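PDB 4MK3: glutathione S-transferase from Cupriavidus metallidurans, which probably transfers glutathione onto electrophilic substrates as a dimeric glutathione S-transferase, and binds glutathione sulfinic acid. Local coordinates for residues K24-Q29 with T60-F65; D120-A125 with A155-M160; S151-A156 with P194-R199. All blocks are in the same frame, centred on the assembly; numbering follows the deposited sequence.

Interaction 1 of 3, residues K24-Q29 with T60-F65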
loop_
_atom_site.group_PDB
_atom_site.type_symbol
_atom_site.label_atom_id
_atom_site.label_comp_id
_atom_site.label_asym_id
_atom_site.label_seq_id
_atom_site.Cartn_x
_atom_site.Cartn_y
_atom_site.Cartn_z
ATOM N N LYS A 24 12.701 17.448 -1.156
ATOM C CA LYS A 24 12.532 17.354 0.286
ATOM C C LYS A 24 11.808 16.081 0.634
ATOM O O LYS A 24 10.780 15.760 0.037
ATOM C CB LYS A 24 11.725 18.540 0.821
ATOM C CG LYS A 24 12.415 19.875 0.687
ATOM C CD LYS A 24 11.460 21.006 1.067
ATOM C CE LYS A 24 12.132 22.357 0.942
ATOM N NZ LYS A 24 12.615 22.604 -0.437
ATOM N N LEU A 25 12.334 15.350 1.612
ATOM C CA LEU A 25 11.647 14.180 2.123
ATOM C C LEU A 25 11.140 14.451 3.523
ATOM O O LEU A 25 11.924 14.676 4.454
ATOM C CB LEU A 25 12.552 12.945 2.157
ATOM C CG LEU A 25 11.847 11.654 2.562
ATOM C CD1 LEU A 25 10.969 11.129 1.464
ATOM C CD2 LEU A 25 12.881 10.586 2.995
ATOM N N TYR A 26 9.820 14.444 3.647
ATOM C CA TYR A 26 9.149 14.526 4.918
ATOM C C TYR A 26 9.064 13.123 5.474
ATOM O O TYR A 26 8.526 12.213 4.851
ATOM C CB TYR A 26 7.752 15.170 4.772
ATOM C CG TYR A 26 7.815 16.638 4.544
ATOM C CD1 TYR A 26 8.025 17.146 3.271
ATOM C CD2 TYR A 26 7.727 17.528 5.608
ATOM C CE1 TYR A 26 8.104 18.497 3.056
ATOM C CE2 TYR A 26 7.811 18.879 5.407
ATOM C CZ TYR A 26 8.008 19.363 4.139
ATOM O OH TYR A 26 8.067 20.741 4.007
ATOM N N ALA A 27 9.632 12.953 6.657
ATOM C CA ALA A 27 9.864 11.622 7.178
ATOM C C ALA A 27 10.135 11.705 8.653
ATOM O O ALA A 27 10.076 12.758 9.230
ATOM C CB ALA A 27 11.042 11.004 6.464
ATOM N N SER A 28 10.424 10.569 9.269
ATOM C CA SER A 28 10.921 10.565 10.631
ATOM C C SER A 28 12.052 9.551 10.646
ATOM O O SER A 28 12.180 8.734 9.723
ATOM C CB SER A 28 9.831 10.188 11.619
ATOM O OG SER A 28 9.538 8.807 11.494
ATOM N N GLN A 29 12.872 9.623 11.687
ATOM C CA GLN A 29 14.032 8.746 11.788
ATOM C C GLN A 29 13.640 7.348 12.248
ATOM O O GLN A 29 14.458 6.421 12.173
ATOM C CB GLN A 29 15.062 9.340 12.748
ATOM C CG GLN A 29 15.650 10.690 12.312
ATOM C CD GLN A 29 16.738 10.567 11.250
ATOM O OE1 GLN A 29 17.371 9.520 11.106
ATOM N NE2 GLN A 29 16.976 11.654 10.516
ATOM N N THR A 60 1.051 19.079 13.190
ATOM C CA THR A 60 1.713 18.622 11.987
ATOM C C THR A 60 1.227 19.388 10.764
ATOM O O THR A 60 0.064 19.742 10.683
ATOM C CB THR A 60 1.533 17.103 11.775
ATOM O OG1 THR A 60 2.286 16.694 10.635
ATOM C CG2 THR A 60 0.069 16.722 11.549
ATOM N N THR A 61 2.136 19.624 9.821
ATOM C CA THR A 61 1.778 20.298 8.581
ATOM C C THR A 61 1.875 19.350 7.406
ATOM O O THR A 61 1.888 19.781 6.262
ATOM C CB THR A 61 2.685 21.516 8.320
ATOM O OG1 THR A 61 4.042 21.075 8.256
ATOM C CG2 THR A 61 2.523 22.555 9.410
ATOM N N ILE A 62 1.936 18.057 7.680
ATOM C CA ILE A 62 2.115 17.077 6.611
ATOM C C ILE A 62 0.969 17.140 5.579
ATOM O O ILE A 62 1.183 16.872 4.396
ATOM C CB ILE A 62 2.257 15.642 7.190
ATOM C CG1 ILE A 62 2.598 14.595 6.102
ATOM C CG2 ILE A 62 0.984 15.222 7.896
ATOM C CD1 ILE A 62 3.919 14.811 5.398
ATOM N N GLY A 63 -0.218 17.533 6.024
ATOM C CA GLY A 63 -1.390 17.615 5.163
ATOM C C GLY A 63 -1.301 18.616 4.016
ATOM O O GLY A 63 -2.088 18.542 3.069
ATOM N N ARG A 64 -0.333 19.524 4.082
ATOM C CA ARG A 64 -0.034 20.427 2.966
ATOM C C ARG A 64 0.391 19.646 1.738
ATOM O O ARG A 64 0.254 20.126 0.598
ATOM C CB ARG A 64 1.134 21.367 3.306
ATOM C CG ARG A 64 0.948 22.292 4.473
ATOM C CD ARG A 64 2.209 23.146 4.636
ATOM N NE ARG A 64 2.545 23.817 3.373
ATOM C CZ ARG A 64 3.755 24.257 3.039
ATOM N NH1 ARG A 64 4.779 24.129 3.870
ATOM N NH2 ARG A 64 3.941 24.829 1.859
ATOM N N PHE A 65 0.956 18.473 1.978
ATOM C CA PHE A 65 1.662 17.723 0.955
ATOM C C PHE A 65 1.002 16.383 0.717
ATOM O O PHE A 65 0.813 15.977 -0.421
ATOM C CB PHE A 65 3.125 17.535 1.359
ATOM C CG PHE A 65 3.822 18.821 1.675
ATOM C CD1 PHE A 65 4.055 19.735 0.684
ATOM C CD2 PHE A 65 4.254 19.085 2.961
ATOM C CE1 PHE A 65 4.703 20.938 0.977
ATOM C CE2 PHE A 65 4.891 20.273 3.255
ATOM C CZ PHE A 65 5.129 21.167 2.269
#

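Interaction 2 of 3, residues D120-A125 with A155-M160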
loop_
_atom_site.group_PDB
_atom_site.type_symbol
_atom_site.label_atom_id
_atom_site.label_comp_id
_atom_site.label_asym_id
_atom_site.label_seq_id
_atom_site.Cartn_x
_atom_site.Cartn_y
_atom_site.Cartn_z
ATOM N N ASP A 120 5.832 -4.519 3.533
ATOM C CA ASP A 120 5.015 -3.370 3.904
ATOM C C ASP A 120 3.786 -3.849 4.679
ATOM O O ASP A 120 3.319 -3.173 5.592
ATOM C CB ASP A 120 4.543 -2.630 2.640
ATOM C CG ASP A 120 5.610 -1.718 2.002
ATOM O OD1 ASP A 120 6.771 -1.673 2.461
ATOM O OD2 ASP A 120 5.242 -1.032 1.024
ATOM N N GLY A 121 3.241 -4.992 4.289
ATOM C CA GLY A 121 2.090 -5.554 4.996
ATOM C C GLY A 121 2.393 -5.990 6.407
ATOM O O GLY A 121 1.559 -5.839 7.330
ATOM N N LEU A 122 3.575 -6.555 6.607
ATOM C CA LEU A 122 4.063 -6.868 7.946
ATOM C C LEU A 122 4.127 -5.553 8.755
ATOM O O LEU A 122 3.622 -5.481 9.891
ATOM C CB LEU A 122 5.426 -7.566 7.857
ATOM C CG LEU A 122 6.027 -8.035 9.174
ATOM C CD1 LEU A 122 7.135 -9.043 8.910
ATOM C CD2 LEU A 122 6.588 -6.898 10.029
ATOM N N LEU A 123 4.714 -4.507 8.171
ATOM C CA LEU A 123 4.746 -3.205 8.825
ATOM C C LEU A 123 3.357 -2.652 9.135
ATOM O O LEU A 123 3.149 -2.097 10.217
ATOM C CB LEU A 123 5.521 -2.195 7.973
ATOM C CG LEU A 123 7.027 -2.470 7.861
ATOM C CD1 LEU A 123 7.659 -1.443 6.931
ATOM C CD2 LEU A 123 7.685 -2.454 9.195
ATOM N N ASP A 124 2.409 -2.807 8.211
ATOM C CA ASP A 124 1.060 -2.287 8.449
ATOM C C ASP A 124 0.484 -2.921 9.715
ATOM O O ASP A 124 -0.129 -2.238 10.531
ATOM C CB ASP A 124 0.136 -2.605 7.282
ATOM C CG ASP A 124 0.492 -1.862 5.987
ATOM O OD1 ASP A 124 1.189 -0.807 6.015
ATOM O OD2 ASP A 124 -0.008 -2.332 4.928
ATOM N N ALA A 125 0.683 -4.226 9.857
ATOM C CA ALA A 125 0.166 -4.965 11.001
ATOM C C ALA A 125 0.894 -4.551 12.282
ATOM O O ALA A 125 0.275 -4.377 13.339
ATOM C CB ALA A 125 0.316 -6.443 10.770
ATOM N N ALA A 155 2.741 -14.855 10.296
ATOM C CA ALA A 155 2.552 -15.475 8.989
ATOM C C ALA A 155 3.452 -14.843 7.938
ATOM O O ALA A 155 4.028 -15.534 7.082
ATOM C CB ALA A 155 1.078 -15.385 8.577
ATOM N N ALA A 156 3.589 -13.525 7.999
ATOM C CA ALA A 156 4.441 -12.834 7.032
ATOM C C ALA A 156 5.895 -13.247 7.219
ATOM O O ALA A 156 6.620 -13.412 6.237
ATOM C CB ALA A 156 4.290 -11.336 7.169
ATOM N N LEU A 157 6.334 -13.370 8.469
ATOM C CA LEU A 157 7.694 -13.833 8.753
ATOM C C LEU A 157 7.933 -15.215 8.188
ATOM O O LEU A 157 8.968 -15.458 7.587
ATOM C CB LEU A 157 8.006 -13.802 10.241
ATOM C CG LEU A 157 8.120 -12.406 10.845
ATOM C CD1 LEU A 157 7.976 -12.504 12.345
ATOM C CD2 LEU A 157 9.451 -11.781 10.433
ATOM N N THR A 158 6.994 -16.128 8.395
ATOM C CA THR A 158 7.140 -17.475 7.864
ATOM C C THR A 158 7.228 -17.419 6.340
ATOM O O THR A 158 8.038 -18.120 5.737
ATOM C CB THR A 158 5.966 -18.314 8.266
ATOM O OG1 THR A 158 5.982 -18.470 9.688
ATOM C CG2 THR A 158 6.032 -19.698 7.637
ATOM N N ALA A 159 6.400 -16.601 5.713
ATOM C CA ALA A 159 6.441 -16.482 4.257
ATOM C C ALA A 159 7.759 -15.896 3.783
ATOM O O ALA A 159 8.294 -16.304 2.750
ATOM C CB ALA A 159 5.267 -15.644 3.741
ATOM N N MET A 160 8.291 -14.922 4.509
ATOM C CA MET A 160 9.573 -14.342 4.119
ATOM C C MET A 160 10.650 -15.427 4.194
ATOM O O MET A 160 11.507 -15.511 3.312
ATOM C CB MET A 160 9.969 -13.194 5.030
ATOM C CG MET A 160 9.141 -11.935 4.855
ATOM S SD MET A 160 9.586 -10.734 6.128
ATOM C CE MET A 160 8.648 -9.309 5.604
#

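Interaction 3 of 3, residues S151-A156 with P194-R199. With GSF (L-gamma-glutamyl-3-sulfino-L-alanylglycine), chain E.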
loop_
_atom_site.group_PDB
_atom_site.type_symbol
_atom_site.label_atom_id
_atom_site.label_comp_id
_atom_site.label_asym_id
_atom_site.label_seq_id
_atom_site.Cartn_x
_atom_site.Cartn_y
_atom_site.Cartn_z
ATOM N N SER A 151 -0.875 -12.138 14.445
ATOM C CA SER A 151 -0.879 -13.353 13.634
ATOM C C SER A 151 -0.426 -13.070 12.196
ATOM O O SER A 151 0.228 -13.912 11.589
ATOM C CB SER A 151 -2.250 -14.018 13.642
ATOM O OG SER A 151 -2.519 -14.560 14.922
ATOM N N LYS A 152 -0.747 -11.897 11.650
ATOM C CA LYS A 152 -0.312 -11.554 10.308
ATOM C C LYS A 152 1.198 -11.417 10.319
ATOM O O LYS A 152 1.860 -11.784 9.356
ATOM C CB LYS A 152 -0.907 -10.227 9.845
ATOM C CG LYS A 152 -2.431 -10.251 9.655
ATOM C CD LYS A 152 -2.918 -8.889 9.129
ATOM C CE LYS A 152 -4.436 -8.755 9.134
ATOM N NZ LYS A 152 -5.070 -9.806 8.287
ATOM N N ILE A 153 1.745 -10.831 11.383
ATOM C CA ILE A 153 3.194 -10.653 11.451
ATOM C C ILE A 153 3.873 -12.022 11.431
ATOM O O ILE A 153 4.818 -12.231 10.656
ATOM C CB ILE A 153 3.622 -9.858 12.697
ATOM C CG1 ILE A 153 3.065 -8.432 12.636
ATOM C CG2 ILE A 153 5.150 -9.828 12.829
ATOM C CD1 ILE A 153 3.159 -7.649 13.975
ATOM N N ASP A 154 3.385 -12.949 12.248
ATOM C CA ASP A 154 3.957 -14.292 12.322
ATOM C C ASP A 154 3.887 -14.961 10.952
ATOM O O ASP A 154 4.845 -15.589 10.514
ATOM C CB ASP A 154 3.217 -15.137 13.323
ATOM C CG ASP A 154 3.511 -14.749 14.761
ATOM O OD1 ASP A 154 4.499 -14.027 15.016
ATOM O OD2 ASP A 154 2.742 -15.182 15.627
ATOM N N ALA A 155 2.741 -14.855 10.296
ATOM C CA ALA A 155 2.552 -15.475 8.989
ATOM C C ALA A 155 3.452 -14.843 7.938
ATOM O O ALA A 155 4.028 -15.534 7.082
ATOM C CB ALA A 155 1.078 -15.385 8.577
ATOM N N ALA A 156 3.589 -13.525 7.999
ATOM C CA ALA A 156 4.441 -12.834 7.032
ATOM C C ALA A 156 5.895 -13.247 7.219
ATOM O O ALA A 156 6.620 -13.412 6.237
ATOM C CB ALA A 156 4.290 -11.336 7.169
ATOM N N PRO A 194 10.688 -6.271 20.231
ATOM C CA PRO A 194 11.721 -7.261 20.563
ATOM C C PRO A 194 11.139 -8.555 21.127
ATOM O O PRO A 194 11.847 -9.565 21.151
ATOM C CB PRO A 194 12.570 -6.542 21.612
ATOM C CG PRO A 194 11.670 -5.500 22.190
ATOM C CD PRO A 194 10.810 -5.054 21.042
ATOM N N ASP A 195 9.874 -8.529 21.545
ATOM C CA ASP A 195 9.164 -9.725 22.020
ATOM C C ASP A 195 8.764 -10.710 20.925
ATOM O O ASP A 195 8.432 -11.863 21.215
ATOM C CB ASP A 195 7.896 -9.313 22.777
ATOM C CG ASP A 195 7.004 -8.376 21.961
ATOM O OD1 ASP A 195 7.491 -7.304 21.537
ATOM O OD2 ASP A 195 5.822 -8.710 21.732
ATOM N N ILE A 196 8.750 -10.265 19.675
ATOM C CA ILE A 196 8.452 -11.152 18.565
ATOM C C ILE A 196 9.761 -11.795 18.127
ATOM O O ILE A 196 10.569 -11.190 17.432
ATOM C CB ILE A 196 7.759 -10.396 17.403
ATOM C CG1 ILE A 196 6.420 -9.831 17.893
ATOM C CG2 ILE A 196 7.560 -11.314 16.197
ATOM C CD1 ILE A 196 5.652 -8.987 16.873
ATOM N N ALA A 197 9.961 -13.049 18.544
ATOM C CA ALA A 197 11.276 -13.666 18.480
ATOM C C ALA A 197 11.595 -14.297 17.126
ATOM O O ALA A 197 11.951 -15.480 17.046
ATOM C CB ALA A 197 11.400 -14.701 19.587
ATOM N N TRP A 198 11.510 -13.506 16.061
ATOM C CA TRP A 198 11.730 -14.034 14.726
ATOM C C TRP A 198 13.130 -14.604 14.539
ATOM O O TRP A 198 13.326 -15.500 13.737
ATOM C CB TRP A 198 11.428 -12.977 13.667
ATOM C CG TRP A 198 12.338 -11.774 13.661
ATOM C CD1 TRP A 198 12.127 -10.584 14.302
ATOM C CD2 TRP A 198 13.575 -11.635 12.966
ATOM N NE1 TRP A 198 13.159 -9.723 14.051
ATOM C CE2 TRP A 198 14.058 -10.335 13.221
ATOM C CE3 TRP A 198 14.327 -12.483 12.149
ATOM C CZ2 TRP A 198 15.259 -9.873 12.703
ATOM C CZ3 TRP A 198 15.510 -12.024 11.629
ATOM C CH2 TRP A 198 15.969 -10.724 11.897
ATOM N N ARG A 199 14.104 -14.079 15.268
ATOM C CA ARG A 199 15.504 -14.503 15.112
ATOM C C ARG A 199 15.743 -15.931 15.584
ATOM O O ARG A 199 16.622 -16.623 15.081
ATOM C CB ARG A 199 16.416 -13.546 15.883
ATOM C CG ARG A 199 16.488 -12.174 15.233
ATOM C CD ARG A 199 17.254 -11.186 16.097
ATOM N NE ARG A 199 17.472 -9.980 15.319
ATOM C CZ ARG A 199 18.479 -9.825 14.463
ATOM N NH1 ARG A 199 18.589 -8.706 13.740
ATOM N NH2 ARG A 199 19.393 -10.784 14.342
HETATM C CB1 GSF E . -5.403 -3.912 1.144
HETATM C CG1 GSF E . -6.455 -4.991 0.926
HETATM C CD1 GSF E . -7.390 -5.136 2.106
HETATM O OE1 GSF E . -7.215 -4.588 3.177
HETATM C C1 GSF E . -4.518 -3.986 -1.175
HETATM O O11 GSF E . -4.990 -4.964 -1.807
HETATM O O12 GSF E . -4.356 -2.889 -1.771
HETATM N N1 GSF E . -3.123 -3.183 0.650
HETATM C CA1 GSF E . -4.165 -4.138 0.281
HETATM N N2 GSF E . -8.508 -5.931 1.903
HETATM C CA2 GSF E . -9.425 -6.179 2.964
HETATM C CB2 GSF E . -10.763 -6.539 2.408
HETATM S SG2 GSF E . -11.681 -5.169 1.800
HETATM O O1S GSF E . -13.096 -5.578 1.831
HETATM O O2S GSF E . -11.206 -4.844 0.423
HETATM C C2 GSF E . -9.037 -7.432 3.718
HETATM O O2 GSF E . -8.755 -8.463 3.114
HETATM N N3 GSF E . -9.030 -7.370 5.107
HETATM C CA3 GSF E . -8.727 -8.550 5.866
HETATM C C3 GSF E . -7.780 -8.261 7.037
HETATM O O31 GSF E . -7.616 -9.168 7.907
HETATM O O32 GSF E . -7.184 -7.169 7.140
#

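Interaction 1 of 3, residues K24-Q29 with T60-F65
Tyr26 and Phe65 lay their rings together in an offset stack, and most of the tight packing between strand 24-27 and residues 60-65 is theirs. The centroids lie 4.6 Å apart and the planes are inclined by 30°, with Phe65 CD2 over one face of the tyrosine ring, toward its rim. The outer end of the tyrosine does most of the touching: its CZ comes within 3.4 Å of Phe65 CE2, and its hydroxyl oxygen OH is 3.3 Å from the same CE2. Near the root of the tyrosine the packing is lighter, with Ile62 CD1 set 3.9 Å from Tyr26 CB. The CG1 branch of Ile62 stands anti to the backbone N (chi1 -174°), and the bend at the next torsion (62°) brings CD1 to the tyrosine. The pairing illustrates how the thioredoxin-like N-terminal domain of glutathione transferases is finished: strand 24-27 is an inner strand of the mixed sheet, and the connection leading to strand 73-75 covers the sheet face that Tyr26 points to, while Leu25 and Ala27 pack on helix 32-44 across the sheet. Ile51 and Val75 on the adjoining strands flank Tyr26. The solvent side lies at Thr61, Gly63 and Arg64, which are exposed and bury almost nothing against the strand. Arg64 packs instead within its own loop, its CB 3.8 Å above the Phe65 ring plane and its guanidinium centred over Phe65 CZ. At the start of the loop, Thr60 OG1 accepts the N-H of Ile62 at 3.3 Å in an ST turn, and Glu53 binds both Thr60 and Thr61.

Interaction 2 of 3, residues D120-A125 with A155-M160
Leu122 reaches from helix 106-134 into the surface of helix 143-164, where Ala156, Leu157 and Met160 receive it, and the contacts across this pair are entirely apolar. Its CB faces Ala156 CB at 4.0 Å. With CG anti to the backbone N (chi1 -176°), the branch extends away from its own helix and carries CD1 past Ala156 CB, which it also touches, to Leu157 and Met160. That methyl lies 3.9 Å from Leu157 CD2 and, more closely, 3.6 Å from the terminal CE of Met160. The methionine, extended beyond CG, comes in at about a right angle to the leucine and brings its methyl to CD1, with SD slightly farther off. These are two consecutive helices of the all-helical C-terminal domain of the glutathione transferase fold; segments 120-125 and 155-160 run nearly antiparallel, at 160°, with their axes 10.0 Å apart at closest approach. Helix 177-192 adds Leu189 to this buried cluster, against both Leu122 and Leu157. Polar groups belong to other sides of the helices. Asp120, directed away from helix 143-164, forms salt bridges with Lys36 and Arg86, and Asp124 is hydrogen-bonded to the hydroxyl of Tyr33, a residue of the glutathione pocket; both acids therefore join helix 106-134 to the N-terminal domain. Packing between subunits makes a third group, in which Pro67 and Leu68 of the second subunit meet Ala155, Ala156 and Ala159.

Interaction 3 of 3, residues S151-A156 with P194-R199
Ile153 and Ile196 meet through little more than their outermost methyls, with the two CD1 atoms 4.1 Å apart, yet the neighbouring Lys152 of the same helical turn grips a ligand held mainly by the other subunit. The isoleucines approach at about a right angle, and Ile153 adds its CG2 to the contact. Asp154 OD1 skirts Ile196 CG2 at 4.3 Å, while its strong partner is Arg201, in a salt bridge. Ile196 belongs to the link between helices 177-192 and 198-201 of the C-terminal helical domain; an inverse gamma turn centred on Ala197, closed by Trp198 N to Ile196 O at 2.9 Å, leads into the short helix with Ala197 at its N-cap. Lys152 leaves the helix on another side. Bent at its last torsion (chi4 -59°), it donates from NZ to O31 of the glycine carboxylate of glutathione sulfinic acid, at 2.7 Å, and also to Leu68 O of the second subunit. A methionine in place of Lys152 would probably leave that carboxylate short of a charged partner and Leu68 O of the second subunit without this donor. Arg148 also hydrogen-bonds the ligand.

How the interactions relate
Interaction 1 comes first along the chain and lies in the thioredoxin-like domain, about 26 Å between centres from interaction 2 and about 29 Å from interaction 3, on the other side of the chain's centre. The latter two are neighbours in the helical domain, with centres about 8 Å apart. They share Ala155 and Ala156 on helix 143-164, and touch directly: Leu157 CD1 lies 3.7 Å from Trp198 CB, and Ala125 CB 3.9 Å from Ile153 CG1. One helix thus packs against helix 106-134 and the 194-199 link, and also meets the second subunit in both contacts. Interaction 1 belongs to the sheet domain and touches neither, while the bound ligand lies where helical domain and partner subunit come together.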